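Local coordinates for putative 4-amino-4-deoxychorismate lyase (Thermus thermophilus, PDB 2ZGI), which binds pyridoxal 5'-phosphate and is probably a lyase of the class-IV aminotransferase family, putatively acting on 4-amino-4-deoxychorismate, at residues A145-L150 with L213-S218; R110-G115 with L137-K142; G128-Y133 with G160-P165. All blocks are in the same frame, centred on the assembly; numbering follows the deposited sequence.

Contact 1 of 3, residues A145-L150 with L213-S218. With PLP (pyridoxal-5'-phosphate), chain P.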
loop_
_atom_site.group_PDB
_atom_site.type_symbol
_atom_site.label_atom_id
_atom_site.label_comp_id
_atom_site.label_asym_id
_atom_site.label_seq_id
_atom_site.Cartn_x
_atom_site.Cartn_y
_atom_site.Cartn_z
ATOM N N ALA D 145 -20.620 -9.523 10.870
ATOM C CA ALA D 145 -21.069 -8.139 10.611
ATOM C C ALA D 145 -22.047 -8.018 9.443
ATOM O O ALA D 145 -22.076 -8.886 8.578
ATOM C CB ALA D 145 -19.866 -7.232 10.354
ATOM N N PHE D 146 -22.805 -6.918 9.414
ATOM C CA PHE D 146 -23.788 -6.660 8.356
ATOM C C PHE D 146 -23.159 -6.151 7.058
ATOM O O PHE D 146 -23.545 -6.559 5.955
ATOM C CB PHE D 146 -24.893 -5.695 8.837
ATOM C CG PHE D 146 -25.884 -5.333 7.756
ATOM C CD1 PHE D 146 -26.932 -6.205 7.430
ATOM C CD2 PHE D 146 -25.745 -4.149 7.029
ATOM C CE1 PHE D 146 -27.844 -5.874 6.415
ATOM C CE2 PHE D 146 -26.652 -3.818 6.002
ATOM C CZ PHE D 146 -27.690 -4.674 5.702
ATOM N N GLU D 147 -22.194 -5.248 7.179
ATOM C CA GLU D 147 -21.646 -4.618 5.984
ATOM C C GLU D 147 -20.147 -4.541 6.091
ATOM O O GLU D 147 -19.606 -4.356 7.194
ATOM C CB GLU D 147 -22.221 -3.204 5.804
ATOM C CG GLU D 147 -21.658 -2.365 4.583
ATOM C CD GLU D 147 -22.051 -2.980 3.247
ATOM O OE1 GLU D 147 -22.897 -2.381 2.523
ATOM O OE2 GLU D 147 -21.555 -4.074 2.927
ATOM N N GLY D 148 -19.480 -4.667 4.948
ATOM C CA GLY D 148 -18.033 -4.484 4.878
ATOM C C GLY D 148 -17.729 -3.152 4.245
ATOM O O GLY D 148 -18.386 -2.766 3.253
ATOM N N LEU D 149 -16.758 -2.439 4.834
ATOM C CA LEU D 149 -16.277 -1.157 4.298
ATOM C C LEU D 149 -14.990 -1.286 3.499
ATOM O O LEU D 149 -14.114 -2.115 3.826
ATOM C CB LEU D 149 -16.123 -0.113 5.432
ATOM C CG LEU D 149 -17.372 0.044 6.321
ATOM C CD1 LEU D 149 -17.149 1.007 7.495
ATOM C CD2 LEU D 149 -18.605 0.467 5.551
ATOM N N LEU D 150 -14.889 -0.458 2.449
ATOM C CA LEU D 150 -13.769 -0.451 1.504
ATOM C C LEU D 150 -12.988 0.883 1.542
ATOM O O LEU D 150 -13.527 1.909 1.942
ATOM C CB LEU D 150 -14.241 -0.725 0.055
ATOM C CG LEU D 150 -14.871 -2.116 -0.200
ATOM C CD1 LEU D 150 -16.377 -2.028 0.033
ATOM C CD2 LEU D 150 -14.525 -2.656 -1.577
ATOM N N LEU D 213 -21.885 6.060 13.002
ATOM C CA LEU D 213 -21.953 5.623 11.609
ATOM C C LEU D 213 -23.370 5.192 11.243
ATOM O O LEU D 213 -24.121 4.684 12.088
ATOM C CB LEU D 213 -20.986 4.465 11.329
ATOM C CG LEU D 213 -19.526 4.798 10.983
ATOM C CD1 LEU D 213 -18.746 3.505 10.706
ATOM C CD2 LEU D 213 -19.405 5.771 9.780
ATOM N N LEU D 214 -23.740 5.442 9.993
ATOM C CA LEU D 214 -24.981 4.939 9.437
ATOM C C LEU D 214 -24.732 4.503 7.992
ATOM O O LEU D 214 -23.723 4.891 7.378
ATOM C CB LEU D 214 -26.110 5.985 9.501
ATOM C CG LEU D 214 -26.582 6.549 10.861
ATOM C CD1 LEU D 214 -25.887 7.875 11.111
ATOM C CD2 LEU D 214 -28.097 6.739 10.890
ATOM N N LEU D 215 -25.660 3.695 7.476
ATOM C CA LEU D 215 -25.587 3.116 6.143
ATOM C C LEU D 215 -26.847 3.445 5.358
ATOM O O LEU D 215 -27.953 3.209 5.838
ATOM C CB LEU D 215 -25.432 1.591 6.244
ATOM C CG LEU D 215 -24.202 1.047 6.991
ATOM C CD1 LEU D 215 -24.319 -0.471 7.112
ATOM C CD2 LEU D 215 -22.888 1.452 6.280
ATOM N N ALA D 216 -26.676 3.997 4.165
ATOM C CA ALA D 216 -27.799 4.335 3.310
ATOM C C ALA D 216 -27.717 3.506 2.033
ATOM O O ALA D 216 -26.645 3.339 1.489
ATOM C CB ALA D 216 -27.757 5.807 2.973
ATOM N N GLY D 217 -28.854 3.006 1.549
ATOM C CA GLY D 217 -28.910 2.335 0.251
ATOM C C GLY D 217 -30.351 2.047 -0.181
ATOM O O GLY D 217 -31.275 2.057 0.637
ATOM N N SER D 218 -30.532 1.786 -1.470
ATOM C CA SER D 218 -31.875 1.556 -2.029
ATOM C C SER D 218 -32.562 0.323 -1.468
ATOM O O SER D 218 -33.794 0.287 -1.401
ATOM C CB SER D 218 -31.796 1.427 -3.542
ATOM O OG SER D 218 -31.488 2.698 -4.074
HETATM N N1 PLP P . -22.270 1.529 -2.366
HETATM C C2 PLP P . -22.113 0.676 -3.399
HETATM C C2A PLP P . -20.759 0.080 -3.658
HETATM C C3 PLP P . -23.206 0.337 -4.204
HETATM O O3 PLP P . -23.000 -0.530 -5.235
HETATM C C4 PLP P . -24.449 0.927 -3.943
HETATM C C4A PLP P . -25.678 0.660 -4.787
HETATM C C5 PLP P . -24.571 1.830 -2.889
HETATM C C6 PLP P . -23.443 2.107 -2.118
HETATM C C5A PLP P . -25.887 2.480 -2.520
HETATM O O4P PLP P . -26.418 3.371 -3.502
HETATM P P PLP P . -27.966 3.769 -3.593
HETATM O O1P PLP P . -28.312 4.523 -2.333
HETATM O O2P PLP P . -28.805 2.514 -3.686
HETATM O O3P PLP P . -27.926 4.569 -4.853
#
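L215 is the bump of this contact: its CD1 methyl enters the corner made by F146 and E147, lying 3.7 Å from E147 CB and 3.9 Å from F146 CD2. The methyl meets the rim of the F146 ring near its plane, and the two side chains point in opposite senses as they pass. With CG anti to the backbone N (chi1 177°), F146 brings its CD2 edge to this methyl. L215 CD2 faces L149 CD2 loosely at 4.5 Å, and L149 CD1 reaches on to L213 CD1 at 4.4 Å, so the leucine branch ends of the two strands only just touch. E147 joins this apolar seam by its aliphatic root; its chain bends at CG, and the carboxylate turns to polar partners: OE2 takes the N-H of G148 on its anti lone pair and bonds to S161, while OE1 serves T163 and R162. Strands 147-150 and 213-217 run at 96° to each other and belong to the three-stranded and the five-stranded sheet. Beyond the seam, S218 grips one PLP oxygen twice, N to O2P at 2.9 Å and OG to O2P at 2.7 Å, in the phosphate-binding site of this class-IV aminotransferase fold.

Contact 2 of 3, residues R110-G115 with L137-K142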
loop_
_atom_site.group_PDB
_atom_site.type_symbol
_atom_site.label_atom_id
_atom_site.label_comp_id
_atom_site.label_asym_id
_atom_site.label_seq_id
_atom_site.Cartn_x
_atom_site.Cartn_y
_atom_site.Cartn_z
ATOM N N ARG D 110 -23.712 -4.183 12.971
ATOM C CA ARG D 110 -22.242 -4.158 13.022
ATOM C C ARG D 110 -21.663 -3.942 11.619
ATOM O O ARG D 110 -22.193 -4.503 10.645
ATOM C CB ARG D 110 -21.701 -5.485 13.573
ATOM C CG ARG D 110 -22.121 -5.806 15.033
ATOM C CD ARG D 110 -21.347 -7.011 15.601
ATOM N NE ARG D 110 -22.006 -8.308 15.373
ATOM C CZ ARG D 110 -21.397 -9.505 15.439
ATOM N NH1 ARG D 110 -20.098 -9.601 15.709
ATOM N NH2 ARG D 110 -22.090 -10.618 15.217
ATOM N N VAL D 111 -20.602 -3.130 11.516
ATOM C CA VAL D 111 -19.776 -3.112 10.305
ATOM C C VAL D 111 -18.398 -3.702 10.562
ATOM O O VAL D 111 -17.935 -3.781 11.703
ATOM C CB VAL D 111 -19.594 -1.708 9.645
ATOM C CG1 VAL D 111 -20.933 -1.081 9.343
ATOM C CG2 VAL D 111 -18.696 -0.758 10.499
ATOM N N ARG D 112 -17.747 -4.098 9.487
ATOM C CA ARG D 112 -16.380 -4.507 9.519
ATOM C C ARG D 112 -15.624 -3.636 8.504
ATOM O O ARG D 112 -15.994 -3.557 7.314
ATOM C CB ARG D 112 -16.303 -5.976 9.118
ATOM C CG ARG D 112 -14.958 -6.425 8.644
ATOM C CD ARG D 112 -14.076 -6.848 9.817
ATOM N NE ARG D 112 -12.924 -7.631 9.369
ATOM C CZ ARG D 112 -12.023 -8.169 10.193
ATOM N NH1 ARG D 112 -12.165 -8.051 11.509
ATOM N NH2 ARG D 112 -10.994 -8.838 9.700
ATOM N N LEU D 113 -14.572 -2.974 8.969
ATOM C CA LEU D 113 -13.664 -2.302 8.044
ATOM C C LEU D 113 -12.758 -3.344 7.394
ATOM O O LEU D 113 -12.092 -4.119 8.096
ATOM C CB LEU D 113 -12.828 -1.244 8.785
ATOM C CG LEU D 113 -11.677 -0.605 8.013
ATOM C CD1 LEU D 113 -12.220 0.152 6.818
ATOM C CD2 LEU D 113 -10.852 0.316 8.937
ATOM N N THR D 114 -12.735 -3.398 6.063
ATOM C CA THR D 114 -11.885 -4.387 5.401
ATOM C C THR D 114 -10.658 -3.708 4.804
ATOM O O THR D 114 -10.569 -2.492 4.807
ATOM C CB THR D 114 -12.655 -5.179 4.312
ATOM O OG1 THR D 114 -12.730 -4.400 3.093
ATOM C CG2 THR D 114 -14.072 -5.558 4.791
ATOM N N GLY D 115 -9.735 -4.495 4.283
ATOM C CA GLY D 115 -8.591 -3.970 3.521
ATOM C C GLY D 115 -8.834 -3.891 2.014
ATOM O O GLY D 115 -7.946 -3.469 1.257
ATOM N N LEU D 137 -18.027 -7.808 1.441
ATOM C CA LEU D 137 -19.204 -8.299 2.165
ATOM C C LEU D 137 -18.953 -9.715 2.711
ATOM O O LEU D 137 -19.367 -10.031 3.830
ATOM C CB LEU D 137 -20.458 -8.288 1.276
ATOM C CG LEU D 137 -21.757 -8.838 1.911
ATOM C CD1 LEU D 137 -22.194 -8.014 3.143
ATOM C CD2 LEU D 137 -22.892 -8.918 0.890
ATOM N N GLU D 138 -18.283 -10.555 1.927
ATOM C CA GLU D 138 -17.951 -11.922 2.385
ATOM C C GLU D 138 -17.109 -11.895 3.669
ATOM O O GLU D 138 -17.406 -12.604 4.626
ATOM C CB GLU D 138 -17.301 -12.767 1.287
ATOM C CG GLU D 138 -18.294 -13.230 0.198
ATOM C CD GLU D 138 -17.645 -13.730 -1.110
ATOM O OE1 GLU D 138 -16.418 -14.010 -1.125
ATOM O OE2 GLU D 138 -18.383 -13.851 -2.125
ATOM N N GLU D 139 -16.095 -11.036 3.700
ATOM C CA GLU D 139 -15.325 -10.827 4.915
ATOM C C GLU D 139 -16.166 -10.336 6.097
ATOM O O GLU D 139 -16.057 -10.877 7.226
ATOM C CB GLU D 139 -14.121 -9.906 4.653
ATOM C CG GLU D 139 -13.167 -9.825 5.866
ATOM C CD GLU D 139 -12.087 -8.781 5.691
ATOM O OE1 GLU D 139 -11.438 -8.809 4.634
ATOM O OE2 GLU D 139 -11.907 -7.932 6.604
ATOM N N ALA D 140 -17.024 -9.345 5.865
ATOM C CA ALA D 140 -17.862 -8.828 6.924
ATOM C C ALA D 140 -18.740 -9.918 7.554
ATOM O O ALA D 140 -18.842 -10.045 8.795
ATOM C CB ALA D 140 -18.722 -7.668 6.414
ATOM N N ARG D 141 -19.390 -10.690 6.689
ATOM C CA ARG D 141 -20.308 -11.726 7.134
ATOM C C ARG D 141 -19.560 -12.847 7.866
ATOM O O ARG D 141 -20.048 -13.350 8.871
ATOM C CB ARG D 141 -21.129 -12.262 5.946
ATOM C CG ARG D 141 -22.213 -11.279 5.499
ATOM C CD ARG D 141 -23.177 -11.901 4.490
ATOM N NE ARG D 141 -24.222 -10.955 4.099
ATOM C CZ ARG D 141 -25.159 -11.216 3.187
ATOM N NH1 ARG D 141 -25.169 -12.399 2.566
ATOM N NH2 ARG D 141 -26.075 -10.298 2.891
ATOM N N LYS D 142 -18.391 -13.235 7.366
ATOM C CA LYS D 142 -17.533 -14.172 8.110
ATOM C C LYS D 142 -17.315 -13.705 9.564
ATOM O O LYS D 142 -17.371 -14.518 10.493
ATOM C CB LYS D 142 -16.199 -14.398 7.410
ATOM C CG LYS D 142 -15.390 -15.535 8.019
ATOM C CD LYS D 142 -14.169 -15.856 7.173
ATOM C CE LYS D 142 -13.293 -16.922 7.848
ATOM N NZ LYS D 142 -12.261 -17.452 6.891
HETATM O O HOH W 1 -9.491 -7.229 4.260
#
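R112 lays the root of its side chain over A140, with R112 CB 3.9 Å from A140 CA and 4.0 Å from A140 CB. This is the first strand of a beta-alpha-beta unit meeting its helix: strand 111-117 packs against helix 131-142, which leads on to the parallel strand 147-151. The axes of strand 111-114 and helix 137-142 approach to 8.0 Å. Beyond CB the arginine bends at CG (chi2 86°), and its guanidinium swings across to E139, the two side chains nearly perpendicular. E139 OE2 arrives at the guanidinium edge, almost in its plane, and accepts the N-H of R112 NE on its anti lone pair at 3.0 Å, the main bond of a salt bridge; a weak second bond comes from R112 NH2. Both donors use OE2, and the two planes stand 80° apart, so the pair is not a flat two-oxygen fork. T114 lies beside E139, pointing the other way, its CG2 methyl 3.7 Å from E139 OE2, while its hydroxyl OG1 bonds to L149 O on the neighbouring strand. The other carboxylate oxygen is held by a water, which takes the backbone N-H of G115 at 2.7 Å from N and donates to E139 OE1.

Contact 3 of 3, residues G128-Y133 with G160-P165. With PLP (pyridoxal-5'-phosphate), chain P.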
loop_
_atom_site.group_PDB
_atom_site.type_symbol
_atom_site.label_atom_id
_atom_site.label_comp_id
_atom_site.label_asym_id
_atom_site.label_seq_id
_atom_site.Cartn_x
_atom_site.Cartn_y
_atom_site.Cartn_z
ATOM N N GLY D 128 -20.494 -3.588 -13.280
ATOM C CA GLY D 128 -20.311 -5.020 -13.196
ATOM C C GLY D 128 -18.950 -5.473 -12.697
ATOM O O GLY D 128 -18.731 -6.670 -12.529
ATOM N N ASN D 129 -18.033 -4.532 -12.460
ATOM C CA ASN D 129 -16.758 -4.898 -11.848
ATOM C C ASN D 129 -16.904 -4.818 -10.343
ATOM O O ASN D 129 -16.474 -3.845 -9.690
ATOM C CB ASN D 129 -15.634 -4.020 -12.390
ATOM C CG ASN D 129 -15.151 -4.492 -13.733
ATOM O OD1 ASN D 129 -15.924 -5.014 -14.562
ATOM N ND2 ASN D 129 -13.892 -4.338 -13.964
ATOM N N TYR D 130 -17.584 -5.819 -9.793
ATOM C CA TYR D 130 -18.144 -5.696 -8.454
ATOM C C TYR D 130 -17.449 -6.671 -7.476
ATOM O O TYR D 130 -17.863 -6.823 -6.350
ATOM C CB TYR D 130 -19.660 -5.982 -8.535
ATOM C CG TYR D 130 -20.446 -5.669 -7.304
ATOM C CD1 TYR D 130 -20.674 -4.353 -6.915
ATOM C CD2 TYR D 130 -20.972 -6.702 -6.526
ATOM C CE1 TYR D 130 -21.406 -4.057 -5.761
ATOM C CE2 TYR D 130 -21.699 -6.420 -5.369
ATOM C CZ TYR D 130 -21.909 -5.099 -4.996
ATOM O OH TYR D 130 -22.610 -4.829 -3.839
ATOM N N LEU D 131 -16.409 -7.329 -7.935
ATOM C CA LEU D 131 -15.698 -8.330 -7.102
ATOM C C LEU D 131 -15.154 -7.803 -5.753
ATOM O O LEU D 131 -15.352 -8.446 -4.706
ATOM C CB LEU D 131 -14.610 -9.001 -7.933
ATOM C CG LEU D 131 -14.090 -10.371 -7.505
ATOM C CD1 LEU D 131 -15.213 -11.304 -7.110
ATOM C CD2 LEU D 131 -13.188 -10.937 -8.605
ATOM N N PRO D 132 -14.482 -6.633 -5.756
ATOM C CA PRO D 132 -14.014 -6.112 -4.460
ATOM C C PRO D 132 -15.143 -5.948 -3.426
ATOM O O PRO D 132 -14.941 -6.244 -2.247
ATOM C CB PRO D 132 -13.416 -4.742 -4.819
ATOM C CG PRO D 132 -12.989 -4.901 -6.292
ATOM C CD PRO D 132 -14.080 -5.770 -6.881
ATOM N N TYR D 133 -16.317 -5.489 -3.871
ATOM C CA TYR D 133 -17.483 -5.321 -3.018
ATOM C C TYR D 133 -17.986 -6.680 -2.554
ATOM O O TYR D 133 -18.312 -6.862 -1.389
ATOM C CB TYR D 133 -18.590 -4.541 -3.746
ATOM C CG TYR D 133 -18.073 -3.225 -4.290
ATOM C CD1 TYR D 133 -18.008 -2.080 -3.479
ATOM C CD2 TYR D 133 -17.608 -3.136 -5.598
ATOM C CE1 TYR D 133 -17.483 -0.868 -3.998
ATOM C CE2 TYR D 133 -17.091 -1.964 -6.100
ATOM C CZ TYR D 133 -17.049 -0.829 -5.312
ATOM O OH TYR D 133 -16.537 0.322 -5.875
ATOM N N GLY D 160 -19.348 1.280 1.472
ATOM C CA GLY D 160 -19.778 -0.047 1.915
ATOM C C GLY D 160 -19.901 -0.937 0.689
ATOM O O GLY D 160 -19.882 -0.436 -0.431
ATOM N N SER D 161 -20.031 -2.249 0.869
ATOM C CA SER D 161 -20.193 -3.141 -0.300
ATOM C C SER D 161 -21.488 -2.862 -1.120
ATOM O O SER D 161 -21.484 -2.975 -2.352
ATOM C CB SER D 161 -20.136 -4.619 0.122
ATOM O OG SER D 161 -21.413 -5.042 0.586
ATOM N N ARG D 162 -22.574 -2.486 -0.439
ATOM C CA ARG D 162 -23.820 -2.135 -1.132
ATOM C C ARG D 162 -24.582 -1.005 -0.465
ATOM O O ARG D 162 -25.728 -0.716 -0.829
ATOM C CB ARG D 162 -24.720 -3.358 -1.330
ATOM C CG ARG D 162 -24.677 -4.369 -0.209
ATOM C CD ARG D 162 -25.556 -3.972 0.977
ATOM N NE ARG D 162 -26.130 -5.172 1.612
ATOM C CZ ARG D 162 -25.654 -5.765 2.713
ATOM N NH1 ARG D 162 -24.578 -5.286 3.355
ATOM N NH2 ARG D 162 -26.258 -6.856 3.166
ATOM N N THR D 163 -23.941 -0.362 0.514
ATOM C CA THR D 163 -24.517 0.797 1.180
ATOM C C THR D 163 -23.484 1.926 1.231
ATOM O O THR D 163 -22.288 1.690 1.062
ATOM C CB THR D 163 -25.008 0.473 2.614
ATOM O OG1 THR D 163 -23.903 -0.014 3.397
ATOM C CG2 THR D 163 -26.170 -0.568 2.587
ATOM N N SER D 164 -23.968 3.137 1.463
ATOM C CA SER D 164 -23.141 4.342 1.470
ATOM C C SER D 164 -22.960 4.772 2.932
ATOM O O SER D 164 -23.944 4.987 3.640
ATOM C CB SER D 164 -23.843 5.468 0.718
ATOM O OG SER D 164 -24.109 5.122 -0.627
ATOM N N PRO D 165 -21.708 4.881 3.396
ATOM C CA PRO D 165 -21.569 5.198 4.813
ATOM C C PRO D 165 -21.680 6.706 5.124
ATOM O O PRO D 165 -21.231 7.556 4.332
ATOM C CB PRO D 165 -20.192 4.625 5.167
ATOM C CG PRO D 165 -19.451 4.645 3.900
ATOM C CD PRO D 165 -20.435 4.454 2.788
HETATM N N1 PLP P . -22.270 1.529 -2.366
HETATM C C2 PLP P . -22.113 0.676 -3.399
HETATM C C2A PLP P . -20.759 0.080 -3.658
HETATM C C3 PLP P . -23.206 0.337 -4.204
HETATM O O3 PLP P . -23.000 -0.530 -5.235
HETATM C C4 PLP P . -24.449 0.927 -3.943
HETATM C C4A PLP P . -25.678 0.660 -4.787
HETATM C C5 PLP P . -24.571 1.830 -2.889
HETATM C C6 PLP P . -23.443 2.107 -2.118
HETATM C C5A PLP P . -25.887 2.480 -2.520
HETATM O O4P PLP P . -26.418 3.371 -3.502
HETATM P P PLP P . -27.966 3.769 -3.593
HETATM O O1P PLP P . -28.312 4.523 -2.333
HETATM O O2P PLP P . -28.805 2.514 -3.686
HETATM O O3P PLP P . -27.926 4.569 -4.853
HETATM O O HOH W 2 -22.235 -6.507 -1.835
#
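Polar contacts converge on the phenol of Y130. Its OH lies 2.6 Å from S161 O, a weak hydrogen bond, with a water also 2.6 Å from Y130 OH. That water donates to S161 OG, whose stronger partner is E147. Y130 CG stands anti to the backbone N (chi1 -170°), which carries the ring across to segment 160-165; a phenylalanine here would probably leave S161 O and the water without their hydroxyl partner. The Y130 ring also meets that of H20 of a second subunit, at the subunit interface. Van der Waals contacts come next: Y133 CB lies over the rim of one face of the Y130 ring and 3.6 Å from S161 O, while S161 CB packs 3.3 Å from Y133 O. G160 O comes to the edge of the Y133 ring. The start of helix 131-142 thus meets the end of strand 157-160 and the turn 161-163 leading into strand 164-169, both sides contributing to the PLP pocket of the class-IV aminotransferase fold. Among cofactor contacts, the PLP methyl C2A rests 3.4 Å from Y133 CE1, oblique to that ring, with G160 O and S161 O also close. S164 OG lies 3.4 Å from PLP C6.

Overall arrangement
From the N terminus, strand 111-117 comes first, then helix 131-142, and contact 2 closes the loop between them. Contact 3 starts inside the span that contact 2 closes, at 128-133 where the helix begins, and closes later at 160-165, so contacts 2 and 3 cross and share the helix. Contact 1 opens at 145-150, after contact 2 has closed, and closes at 213-218; it follows contact 2 in series and crosses contact 3. Neighbouring strands 111-117 and 147-151 join contacts 2 and 1 within the three-stranded sheet, while S164 N to A216 O joins contacts 3 and 1 within the five-stranded one. Contacts 1 and 3 both reach PLP; contact 2 lies away from it.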